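Local atomic coordinates of precorrin-6A reductase (Rhodobacter capsulatus, PDB entry 4X7G), a protein that reduces precorrin-6A to precorrin-6B with NADPH as hydride donor, a step in the biosynthesis of the corrin ring of cobalamin (vitamin B12). Residues A[9-12]-A[13-17]; A[85-89]-A[90-94]; A[236-239]-A[240-243]. One frame throughout, in Å; residues are numbered along the deposited sequence.

All three contacts belong to the Rossmann-type domain whose parallel sheet is built from strands 4-7, 27-31, 45-47, 67-70 and 93-97, completed by strand 229-231 from near the end of the chain. Contact 1 opens helix 11-22, contact 2 joins helix 77-90 to strand 93-97, and contact 3 closes helix 234-243, in that order along the chain. Their centres lie about 21 Å (1 and 2), 16 Å (1 and 3) and 17 Å (2 and 3) apart. L16 packs on V237 and M238, and W240 leans on A93 and L94, so the late helix touches both earlier contacts. It thus packs the returning chain against the domain, while contact 1 alone of the three meets the corrinoid.

Contact 1. Residues A[9-12]-A[13-17]; sequences GTTE and ASRLA. With 3Y8 (3-[(1R,2S,3S,7S,11S,16S,17R,18R,19R)-2,7,12,18-tetrakis(2-hydroxy-2-oxoethyl)-3,13-bis(3-hydroxy-3-oxopropyl)-1,2,5,7,11,17-hexamethyl-17-(3-oxidanyl-3-oxidanylidene-prop-1-enyl)-3,6,8,10,15,16,18,19,21,24-decahydrocorrin-8-yl]propanoic acid), chain C.
T10 O, T11 O and E12 O accept from S14 N, R15 N and L16 N, so the chain leaves the extended T10 and passes at once into regular alpha-helix. T10 is the N-cap. Its OG1, set between backbone N and carbonyl carbon (chi1 65°), bends back to accept from A13 N at 2.9 Å, and the same hydroxyl bonds to A71 O; a threonine can serve both partners. T11 and S14, one helical turn apart, share a carboxylate of the corrinoid 3Y8: T11 OG1 donates to O44 (3.0 Å) and S14 OG to O45 (2.8 Å), while T11 N donates to O39 of a second carboxylate at 3.1 Å. The positive end of the helix dipole probably favours both anions. The other branch of T11, CG2, lies over one face of the R15 guanidinium, 3.7 Å from R15 NE. E12 turns away to accept from A201 N through OE2. G9 has a phi of 114° that disfavours a side chain. Strand, glycine turn and capped helix form the opening beta-alpha unit of a Rossmann-type fold, whose helix N-terminus here faces the tetrapyrrole, while the dinucleotide is met by G9 in the turn before it.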
ATOM      1  N   GLY A   9      -5.555  -3.116  -3.174  1.00 11.39           N
ATOM      2  CA  GLY A   9      -4.931  -1.810  -3.095  1.00 12.40           C
ATOM      3  C   GLY A   9      -3.469  -1.746  -3.327  1.00 12.36           C
ATOM      4  O   GLY A   9      -2.866  -0.675  -3.225  1.00 14.75           O
ATOM      5  N   THR A  10      -2.786  -2.864  -3.539  1.00 11.43           N
ATOM      6  CA  THR A  10      -1.399  -2.987  -3.850  1.00 10.21           C
ATOM      7  C   THR A  10      -1.105  -3.601  -5.136  1.00  9.95           C
ATOM      8  O   THR A  10      -1.955  -4.327  -5.735  1.00 10.93           O
ATOM      9  CB  THR A  10      -0.657  -3.749  -2.736  1.00 10.68           C
ATOM     10  OG1 THR A  10      -1.179  -5.076  -2.728  1.00 10.73           O
ATOM     11  CG2 THR A  10      -0.802  -3.148  -1.362  1.00 11.55           C
ATOM     12  N   THR A  11       0.135  -3.568  -5.633  1.00 10.14           N
ATOM     13  CA  THR A  11       0.531  -4.273  -6.850  1.00 10.75           C
ATOM     14  C   THR A  11       0.449  -5.768  -6.510  1.00 10.07           C
ATOM     15  O   THR A  11       0.075  -6.590  -7.370  1.00 11.66           O
ATOM     16  CB  THR A  11       1.899  -3.854  -7.349  1.00 12.63           C
ATOM     17  OG1 THR A  11       1.797  -2.464  -7.740  1.00 14.66           O
ATOM     18  CG2 THR A  11       2.408  -4.690  -8.476  1.00 13.15           C
ATOM     19  N   GLU A  12       0.838  -6.164  -5.297  1.00 10.84           N
ATOM     20  CA  GLU A  12       0.698  -7.568  -4.903  1.00 10.18           C
ATOM     21  C   GLU A  12      -0.749  -8.015  -5.123  1.00 10.40           C
ATOM     22  O   GLU A  12      -0.990  -9.147  -5.604  1.00 10.57           O
ATOM     23  CB  GLU A  12       1.187  -7.746  -3.451  1.00 11.38           C
ATOM     24  CG  GLU A  12       2.719  -7.659  -3.328  1.00 12.02           C
ATOM     25  CD  GLU A  12       3.355  -6.296  -3.734  1.00 12.70           C
ATOM     26  OE1 GLU A  12       2.800  -5.258  -3.386  1.00 12.13           O
ATOM     27  OE2 GLU A  12       4.396  -6.292  -4.431  1.00 12.91           O
ATOM     28  N   ALA A  13      -1.706  -7.244  -4.624  1.00  9.88           N
ATOM     29  CA  ALA A  13      -3.105  -7.611  -4.803  1.00 10.16           C
ATOM     30  C   ALA A  13      -3.459  -7.764  -6.283  1.00 10.44           C
ATOM     31  O   ALA A  13      -4.223  -8.659  -6.665  1.00 10.54           O
ATOM     32  CB  ALA A  13      -4.015  -6.603  -4.174  1.00 10.51           C
ATOM     33  N   SER A  14      -3.002  -6.849  -7.124  1.00 10.37           N
ATOM     34  CA  SER A  14      -3.295  -6.965  -8.570  1.00 10.62           C
ATOM     35  C   SER A  14      -2.696  -8.157  -9.177  1.00 11.14           C
ATOM     36  O   SER A  14      -3.378  -8.852  -9.994  1.00 11.34           O
ATOM     37  CB  SER A  14      -2.782  -5.677  -9.261  1.00 12.19           C
ATOM     38  OG  SER A  14      -3.497  -4.557  -8.811  1.00 12.46           O
ATOM     39  N   ARG A  15      -1.502  -8.534  -8.831  1.00 10.95           N
ATOM     40  CA  ARG A  15      -0.874  -9.719  -9.359  1.00 10.57           C
ATOM     41  C   ARG A  15      -1.622 -10.937  -8.872  1.00 11.01           C
ATOM     42  O   ARG A  15      -1.810 -11.916  -9.666  1.00 12.34           O
ATOM     43  CB  ARG A  15       0.554  -9.765  -8.932  1.00 13.32           C
ATOM     44  CG  ARG A  15       1.403  -8.688  -9.611  1.00 15.57           C
ATOM     45  CD  ARG A  15       2.884  -8.874  -9.221  1.00 22.17           C
ATOM     46  NE  ARG A  15       3.715  -7.858  -9.895  1.00 28.99           N
ATOM     47  CZ  ARG A  15       5.012  -7.565  -9.624  1.00 25.70           C
ATOM     48  NH1 ARG A  15       5.711  -8.178  -8.650  1.00 26.99           N
ATOM     49  NH2 ARG A  15       5.588  -6.623 -10.376  1.00 31.51           N
ATOM     50  N   LEU A  16      -2.058 -10.926  -7.618  1.00 10.33           N
ATOM     51  CA  LEU A  16      -2.820 -12.067  -7.105  1.00 10.16           C
ATOM     52  C   LEU A  16      -4.165 -12.194  -7.833  1.00 10.17           C
ATOM     53  O   LEU A  16      -4.598 -13.302  -8.175  1.00 10.82           O
ATOM     54  CB  LEU A  16      -3.048 -11.896  -5.629  1.00 10.31           C
ATOM     55  CG  LEU A  16      -3.906 -13.000  -4.980  1.00 11.24           C
ATOM     56  CD1 LEU A  16      -3.349 -14.403  -5.177  1.00 12.39           C
ATOM     57  CD2 LEU A  16      -4.101 -12.665  -3.508  1.00 10.95           C
ATOM     58  N   ALA A  17      -4.820 -11.075  -8.050  1.00 10.03           N
ATOM     59  CA  ALA A  17      -6.144 -11.100  -8.765  1.00 10.49           C
ATOM     60  C   ALA A  17      -5.968 -11.702 -10.135  1.00 10.96           C
ATOM     61  O   ALA A  17      -6.804 -12.543 -10.553  1.00 11.44           O
ATOM     62  CB  ALA A  17      -6.677  -9.723  -8.873  1.00 10.96           C
TER
HETATM   63  C48 3Y8 C 302      -7.204   2.993  -4.038  1.00 12.87           C
HETATM   64  C47 3Y8 C 302      -6.116   1.952  -6.864  1.00 12.90           C
HETATM   65  C43 3Y8 C 302      -1.736  -1.752  -9.189  1.00 16.83           C
HETATM   66  C42 3Y8 C 302      -1.430  -0.327  -8.559  1.00 13.86           C
HETATM   67  C41 3Y8 C 302      -1.250  -0.627  -7.084  1.00 13.64           C
HETATM   68  C38 3Y8 C 302       1.099  -0.359  -3.961  1.00 15.35           C
HETATM   69  C37 3Y8 C 302       1.492   0.015  -5.336  1.00 14.62           C
HETATM   70  C36 3Y8 C 302       1.256   1.416  -7.403  1.00 15.60           C
HETATM   71  C35 3Y8 C 302       2.603   2.833  -4.956  1.00 12.30           C
HETATM   72  C32 3Y8 C 302       5.003   7.008  -4.376  1.00 14.08           C
HETATM   73  C31 3Y8 C 302       4.178   6.208  -3.281  1.00 14.99           C
HETATM   74  C2  3Y8 C 302       1.222   5.377  -1.676  1.00 12.47           C
HETATM   75  C1  3Y8 C 302      -0.226   5.329  -2.280  1.00 14.09           C
HETATM   76  C4  3Y8 C 302       1.088   3.985  -3.620  1.00 12.84           C
HETATM   77  C5  3Y8 C 302       1.321   3.062  -4.568  1.00 13.92           C
HETATM   78  C7  3Y8 C 302       0.567   1.089  -6.040  1.00 13.63           C
HETATM   79  C8  3Y8 C 302      -0.822   0.618  -6.313  1.00 12.36           C
HETATM   80  C6  3Y8 C 302       0.344   2.234  -5.231  1.00 13.29           C
HETATM   81  C3  3Y8 C 302       2.073   4.866  -2.853  1.00 12.72           C
HETATM   82  C11 3Y8 C 302      -3.873   2.843  -5.854  1.00 12.64           C
HETATM   83  C12 3Y8 C 302      -5.303   2.649  -5.762  1.00 11.28           C
HETATM   84  C13 3Y8 C 302      -5.796   3.123  -4.627  1.00 11.89           C
HETATM   85  C14 3Y8 C 302      -4.701   3.742  -3.903  1.00 11.82           C
HETATM   86  C15 3Y8 C 302      -4.830   4.362  -2.679  1.00 13.46           C
HETATM   87  C16 3Y8 C 302      -3.648   4.936  -2.027  1.00 14.19           C
HETATM   88  C17 3Y8 C 302      -3.699   5.895  -0.869  1.00 13.73           C
HETATM   89  C18 3Y8 C 302      -2.182   6.199  -0.656  1.00 13.74           C
HETATM   90  C19 3Y8 C 302      -1.397   5.001  -1.347  1.00 14.37           C
HETATM   91  C20 3Y8 C 302      -0.517   6.578  -3.119  1.00 14.08           C
HETATM   92  C21 3Y8 C 302      -6.531   2.970  -8.010  1.00 13.75           C
HETATM   93  C24 3Y8 C 302      -3.451   3.594  -7.120  1.00 13.39           C
HETATM   94  C25 3Y8 C 302       1.657   6.785  -1.232  1.00 13.55           C
HETATM   95  C26 3Y8 C 302       1.369   4.344  -0.550  1.00 14.59           C
HETATM   96  O59 3Y8 C 302      -3.711   9.933  -3.871  1.00 16.45           O
HETATM   97  C57 3Y8 C 302      -4.456   9.065  -3.242  1.00 18.01           C
HETATM   98  O58 3Y8 C 302      -5.693   9.141  -3.018  1.00 20.98           O
HETATM   99  C56 3Y8 C 302      -3.688   7.947  -2.589  1.00 15.96           C
HETATM  100  C55 3Y8 C 302      -4.389   7.247  -1.381  1.00 15.13           C
HETATM  101  C54 3Y8 C 302      -4.376   5.311   0.348  1.00 14.30           C
HETATM  102  C60 3Y8 C 302      -1.684   6.326   0.783  1.00 15.00           C
HETATM  103  C61 3Y8 C 302      -2.120   7.495   1.537  1.00 14.61           C
HETATM  104  O62 3Y8 C 302      -1.923   7.434   2.809  1.00 17.22           O
HETATM  105  O63 3Y8 C 302      -2.615   8.509   0.971  1.00 14.14           O
HETATM  106  N24 3Y8 C 302      -2.429   4.398  -2.206  1.00 13.18           N
HETATM  107  N23 3Y8 C 302      -3.577   3.584  -4.656  1.00 12.32           N
HETATM  108  C49 3Y8 C 302      -7.248   1.801  -3.072  1.00 14.30           C
HETATM  109  C50 3Y8 C 302      -8.573   1.476  -2.467  1.00 13.88           C
HETATM  110  O51 3Y8 C 302      -9.567   2.208  -2.679  1.00 14.18           O
HETATM  111  O52 3Y8 C 302      -8.595   0.357  -1.834  1.00 14.02           O
HETATM  112  O23 3Y8 C 302      -6.345   2.561  -9.175  1.00 16.05           O
HETATM  113  O22 3Y8 C 302      -6.977   4.041  -7.675  1.00 15.37           O
HETATM  114  C10 3Y8 C 302      -3.177   1.448  -5.736  1.00 13.34           C
HETATM  115  C9  3Y8 C 302      -1.690   1.499  -5.787  1.00 12.11           C
HETATM  116  N22 3Y8 C 302      -0.972   2.525  -5.158  1.00 13.17           N
HETATM  117  O44 3Y8 C 302      -0.733  -2.439  -9.429  1.00 18.13           O
HETATM  118  O45 3Y8 C 302      -2.828  -1.932  -9.535  1.00 19.70           O
HETATM  119  O39 3Y8 C 302       1.350  -1.570  -3.660  1.00 16.16           O
HETATM  120  O40 3Y8 C 302       0.721   0.505  -3.174  1.00 16.96           O
HETATM  121  N21 3Y8 C 302      -0.122   4.268  -3.274  1.00 14.15           N
HETATM  122  C27 3Y8 C 302       2.826   4.215  -0.020  1.00 14.35           C
HETATM  123  O28 3Y8 C 302       3.151   5.009   0.872  1.00 17.16           O
HETATM  124  O29 3Y8 C 302       3.581   3.368  -0.489  1.00 14.81           O
HETATM  125  C30 3Y8 C 302       2.835   5.825  -3.822  1.00 13.77           C
HETATM  126  O34 3Y8 C 302       4.464   8.126  -4.713  1.00 16.73           O
HETATM  127  O33 3Y8 C 302       6.085   6.449  -4.558  1.00 15.65           O

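Contact 2. Residues A[85-89]-A[90-94]; sequences AACAQ and TGVAL
T90 grips A86 O twice, through its hydroxyl and its amide. OG1 donates to A86 O at 2.8 Å and T90 N to the same oxygen at 3.1 Å, the two donors arriving from opposite faces of the carbonyl plane. The hydroxyl reaches back along the helix because chi1 of 58° holds it between T90's own N and carbonyl carbon. A valine in its place would probably leave A86 O with just the amide bond and the last turn of the helix less firmly closed. Beyond T90 the bonds weaken: C87 O receives G91 N (2.8 Å, but bent to 121°) and V92 N (3.1 Å), both weak, and G91 N also makes a long, weak bond to A88 O. G91 has the positive phi (73°) at which glycine is most at ease, and so lets the chain reverse. Packing follows outward. C87 SG meets V92 CG1 at 4.2 Å and L94 CB at 3.9 Å, a small polarisable side chain filling the angle between helix and strand; C87, V92 and L94 all rest on V68 of strand 67-70. Next to this patch A86 and T90 touch helix 52-63, at L56, V57 and L60. With its six-to-one bond, glycine and C87-V92 apolar pair, this is a Schellman motif, weakly bonded, ending the helix of the beta-alpha-beta unit from strand 67-70 to strand 93-97.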
ATOM      1  N   ALA A  85      -9.585  -9.649  13.203  1.00 14.88           N
ATOM      2  CA  ALA A  85     -10.676  -9.813  14.177  1.00 17.48           C
ATOM      3  C   ALA A  85     -11.858 -10.444  13.542  1.00 18.01           C
ATOM      4  O   ALA A  85     -12.449 -11.421  14.140  1.00 19.44           O
ATOM      5  CB  ALA A  85     -11.010  -8.504  14.812  1.00 18.17           C
ATOM      6  N   ALA A  86     -12.253 -10.010  12.342  1.00 15.23           N
ATOM      7  CA  ALA A  86     -13.452 -10.546  11.710  1.00 16.60           C
ATOM      8  C   ALA A  86     -13.237 -12.027  11.324  1.00 16.06           C
ATOM      9  O   ALA A  86     -14.154 -12.878  11.433  1.00 17.91           O
ATOM     10  CB  ALA A  86     -13.843  -9.760  10.500  1.00 15.86           C
ATOM     11  N   CYS A  87     -12.073 -12.389  10.799  1.00 16.14           N
ATOM     12  CA  CYS A  87     -11.787 -13.774  10.434  1.00 17.21           C
ATOM     13  C   CYS A  87     -11.717 -14.660  11.665  1.00 17.39           C
ATOM     14  O   CYS A  87     -12.179 -15.830  11.610  1.00 18.26           O
ATOM     15  CB  CYS A  87     -10.464 -13.846   9.616  1.00 16.10           C
ATOM     16  SG  CYS A  87     -10.695 -13.163   7.937  1.00 16.05           S
ATOM     17  N   ALA A  88     -11.170 -14.141  12.744  1.00 18.09           N
ATOM     18  CA  ALA A  88     -11.159 -14.971  13.982  1.00 21.89           C
ATOM     19  C   ALA A  88     -12.573 -15.224  14.465  1.00 23.48           C
ATOM     20  O   ALA A  88     -12.863 -16.426  14.855  1.00 22.76           O
ATOM     21  CB  ALA A  88     -10.372 -14.300  15.063  1.00 22.93           C
ATOM     22  N   GLN A  89     -13.421 -14.208  14.429  1.00 19.91           N
ATOM     23  CA  GLN A  89     -14.845 -14.329  14.875  0.50 22.13           C
ATOM     24  C   GLN A  89     -15.650 -15.298  14.028  1.00 24.58           C
ATOM     25  O   GLN A  89     -16.541 -16.029  14.529  1.00 25.93           O
ATOM     26  CB  GLN A  89     -15.584 -12.980  14.876  0.50 23.78           C
ATOM     27  CG  GLN A  89     -16.834 -12.998  15.740  0.50 24.93           C
ATOM     28  CD  GLN A  89     -17.629 -11.721  15.687  0.50 23.96           C
ATOM     29  OE1 GLN A  89     -17.087 -10.631  15.704  0.50 25.96           O
ATOM     30  NE2 GLN A  89     -18.935 -11.858  15.618  0.50 23.30           N
ATOM     31  N   THR A  90     -15.381 -15.363  12.745  1.00 20.51           N
ATOM     32  CA  THR A  90     -16.120 -16.209  11.864  1.00 20.83           C
ATOM     33  C   THR A  90     -15.482 -17.544  11.591  1.00 19.31           C
ATOM     34  O   THR A  90     -16.085 -18.403  10.934  1.00 24.35           O
ATOM     35  CB  THR A  90     -16.373 -15.495  10.529  1.00 20.16           C
ATOM     36  OG1 THR A  90     -15.083 -15.117   9.954  1.00 19.07           O
ATOM     37  CG2 THR A  90     -17.188 -14.230  10.658  1.00 20.49           C
ATOM     38  N   GLY A  91     -14.247 -17.755  11.944  1.00 19.42           N
ATOM     39  CA  GLY A  91     -13.506 -18.927  11.615  1.00 20.44           C
ATOM     40  C   GLY A  91     -13.051 -19.050  10.140  1.00 20.27           C
ATOM     41  O   GLY A  91     -12.663 -20.135   9.666  1.00 22.58           O
ATOM     42  N   VAL A  92     -13.018 -17.922   9.428  1.00 16.86           N
ATOM     43  CA  VAL A  92     -12.524 -17.871   8.052  1.00 16.38           C
ATOM     44  C   VAL A  92     -11.031 -17.765   8.067  1.00 16.59           C
ATOM     45  O   VAL A  92     -10.423 -16.942   8.789  1.00 16.23           O
ATOM     46  CB  VAL A  92     -13.214 -16.687   7.364  1.00 14.98           C
ATOM     47  CG1 VAL A  92     -12.586 -16.369   6.010  1.00 16.03           C
ATOM     48  CG2 VAL A  92     -14.730 -16.905   7.219  1.00 16.60           C
ATOM     49  N   ALA A  93     -10.382 -18.564   7.247  1.00 14.70           N
ATOM     50  CA  ALA A  93      -8.950 -18.591   7.156  1.00 15.23           C
ATOM     51  C   ALA A  93      -8.414 -17.291   6.494  1.00 13.11           C
ATOM     52  O   ALA A  93      -9.047 -16.766   5.608  1.00 13.23           O
ATOM     53  CB  ALA A  93      -8.505 -19.718   6.281  1.00 15.22           C
ATOM     54  N   LEU A  94      -7.333 -16.791   7.037  1.00 12.91           N
ATOM     55  CA  LEU A  94      -6.751 -15.489   6.628  1.00 12.45           C
ATOM     56  C   LEU A  94      -5.249 -15.578   6.423  1.00 12.61           C
ATOM     57  O   LEU A  94      -4.528 -16.143   7.250  1.00 12.36           O
ATOM     58  CB  LEU A  94      -6.985 -14.486   7.755  1.00 12.33           C
ATOM     59  CG  LEU A  94      -6.340 -13.115   7.660  1.00 12.53           C
ATOM     60  CD1 LEU A  94      -6.851 -12.353   6.478  1.00 12.97           C
ATOM     61  CD2 LEU A  94      -6.602 -12.301   8.932  1.00 12.44           C
TER

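Contact 3. Residues A[236-239]-A[240-243]; sequences GVMG and WLAD
L241 packs into the preceding turn of the helix, its CD1 lying 4.0 Å from V237 CG1 and, in the conformer described, 4.0 Å from the selenium of M238, a methionine present as selenomethionine. V237 and L241 run side by side in the same direction, whereas the M238 chain slants across the leucine. Bends at chi2 and chi3 curl M238 round so that its selenium and CE both meet L241 CD1. These flexible and branched apolar groups suit the inner side of the helix, where V237 and L241 rest on I69 and M238 also touches T19 and L20 of helix 11-22. Helix 234-243 follows strand 229-231, which completes the parallel sheet of this Rossmann-type domain in keeping with the strand swapping reported for the enzyme. W240 is buried too. With CG anti to the backbone N (chi1 -179°), its indole is carried away from the preceding turn to meet A93 and C95 of strand 93-97. The ring stacks with H244, and NE1 is bonded to D229 OD2, which satisfies the indole's one polar atom; L241 CD2 sits at the ring edge, in its plane. The backbone bonds continue unchanged on the solvent side, but with little side-chain packing beside them: A242 N donates to M238 O at 3.0 Å and D243 N to G239 O at 2.9 Å. G239 has no side chain to pack there, the small A242 is exposed, and the charged D243 stands at the helix end, where the acid can meet water.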
ATOM      1  N   GLY A 236       3.869 -18.177  -2.170  1.00 16.74           N
ATOM      2  CA  GLY A 236       3.416 -18.426  -0.816  1.00 15.43           C
ATOM      3  C   GLY A 236       1.891 -18.377  -0.645  1.00 14.65           C
ATOM      4  O   GLY A 236       1.340 -19.194   0.034  1.00 14.60           O
ATOM      5  N   VAL A 237       1.234 -17.429  -1.281  1.00 14.33           N
ATOM      6  CA  VAL A 237      -0.201 -17.313  -1.175  1.00 13.67           C
ATOM      7  C   VAL A 237      -0.815 -18.533  -1.820  1.00 13.18           C
ATOM      8  O   VAL A 237      -1.754 -19.135  -1.288  1.00 13.89           O
ATOM      9  CB  VAL A 237      -0.727 -16.003  -1.835  1.00 13.34           C
ATOM     10  CG1 VAL A 237      -2.217 -16.067  -1.945  1.00 13.48           C
ATOM     11  CG2 VAL A 237      -0.210 -14.809  -1.165  1.00 14.06           C
HETATM   12  N   MSE A 238      -0.324 -18.961  -2.974  0.50 13.93           N
HETATM   13  CA  MSE A 238      -0.951 -20.029  -3.652  0.50 13.50           C
HETATM   14  C   MSE A 238      -0.779 -21.348  -2.858  0.50 13.55           C
HETATM   15  O   MSE A 238      -1.685 -22.136  -2.781  0.50 13.95           O
HETATM   16  CB  MSE A 238      -0.385 -20.205  -5.042  0.50 15.66           C
HETATM   17  CG  MSE A 238      -0.709 -18.919  -5.895  0.50 15.00           C
HETATM   18 SE   MSE A 238      -2.508 -18.033  -5.817  0.50 16.02          SE
HETATM   19  CE  MSE A 238      -3.468 -19.592  -6.442  0.50 15.59           C
ATOM     20  N   GLY A 239       0.398 -21.539  -2.246  1.00 14.31           N
ATOM     21  CA  GLY A 239       0.601 -22.739  -1.361  1.00 13.46           C
ATOM     22  C   GLY A 239      -0.299 -22.687  -0.158  1.00 12.50           C
ATOM     23  O   GLY A 239      -0.857 -23.716   0.249  1.00 13.68           O
ATOM     24  N   TRP A 240      -0.433 -21.518   0.477  1.00 11.47           N
ATOM     25  CA  TRP A 240      -1.326 -21.364   1.620  1.00 11.76           C
ATOM     26  C   TRP A 240      -2.723 -21.682   1.240  1.00 11.88           C
ATOM     27  O   TRP A 240      -3.448 -22.396   1.968  1.00 12.35           O
ATOM     28  CB  TRP A 240      -1.140 -19.954   2.182  1.00 11.78           C
ATOM     29  CG  TRP A 240      -1.964 -19.635   3.394  1.00 11.94           C
ATOM     30  CD1 TRP A 240      -1.503 -19.645   4.707  1.00 12.20           C
ATOM     31  CD2 TRP A 240      -3.310 -19.255   3.458  1.00 12.14           C
ATOM     32  NE1 TRP A 240      -2.493 -19.300   5.551  1.00 12.61           N
ATOM     33  CE2 TRP A 240      -3.633 -19.073   4.833  1.00 12.46           C
ATOM     34  CE3 TRP A 240      -4.290 -18.982   2.497  1.00 11.94           C
ATOM     35  CZ2 TRP A 240      -4.880 -18.717   5.228  1.00 13.40           C
ATOM     36  CZ3 TRP A 240      -5.521 -18.593   2.910  1.00 12.10           C
ATOM     37  CH2 TRP A 240      -5.839 -18.448   4.252  1.00 12.75           C
ATOM     38  N   LEU A 241      -3.213 -21.205   0.063  1.00 11.81           N
ATOM     39  CA  LEU A 241      -4.559 -21.460  -0.293  1.00 12.03           C
ATOM     40  C   LEU A 241      -4.780 -22.969  -0.505  1.00 11.83           C
ATOM     41  O   LEU A 241      -5.793 -23.508  -0.051  1.00 12.85           O
ATOM     42  CB  LEU A 241      -4.917 -20.725  -1.611  1.00 12.83           C
ATOM     43  CG  LEU A 241      -5.174 -19.245  -1.489  1.00 12.09           C
ATOM     44  CD1 LEU A 241      -5.178 -18.533  -2.846  1.00 14.39           C
ATOM     45  CD2 LEU A 241      -6.450 -18.993  -0.777  1.00 13.59           C
ATOM     46  N   ALA A 242      -3.857 -23.590  -1.214  1.00 13.46           N
ATOM     47  CA  ALA A 242      -3.968 -25.053  -1.406  1.00 13.34           C
ATOM     48  C   ALA A 242      -4.030 -25.826  -0.056  1.00 13.14           C
ATOM     49  O   ALA A 242      -4.898 -26.670   0.158  1.00 13.61           O
ATOM     50  CB  ALA A 242      -2.879 -25.571  -2.277  1.00 15.85           C
ATOM     51  N   ASP A 243      -3.100 -25.407   0.803  1.00 13.25           N
ATOM     52  CA  ASP A 243      -3.009 -26.033   2.172  1.00 12.20           C
ATOM     53  C   ASP A 243      -4.251 -25.883   2.964  1.00 14.07           C
ATOM     54  O   ASP A 243      -4.622 -26.811   3.755  1.00 14.53           O
ATOM     55  CB  ASP A 243      -1.880 -25.436   2.955  1.00 13.90           C
ATOM     56  CG  ASP A 243      -0.550 -25.868   2.605  1.00 13.59           C
ATOM     57  OD1 ASP A 243      -0.289 -26.787   1.754  1.00 15.26           O
ATOM     58  OD2 ASP A 243       0.448 -25.297   3.165  1.00 16.71           O
TER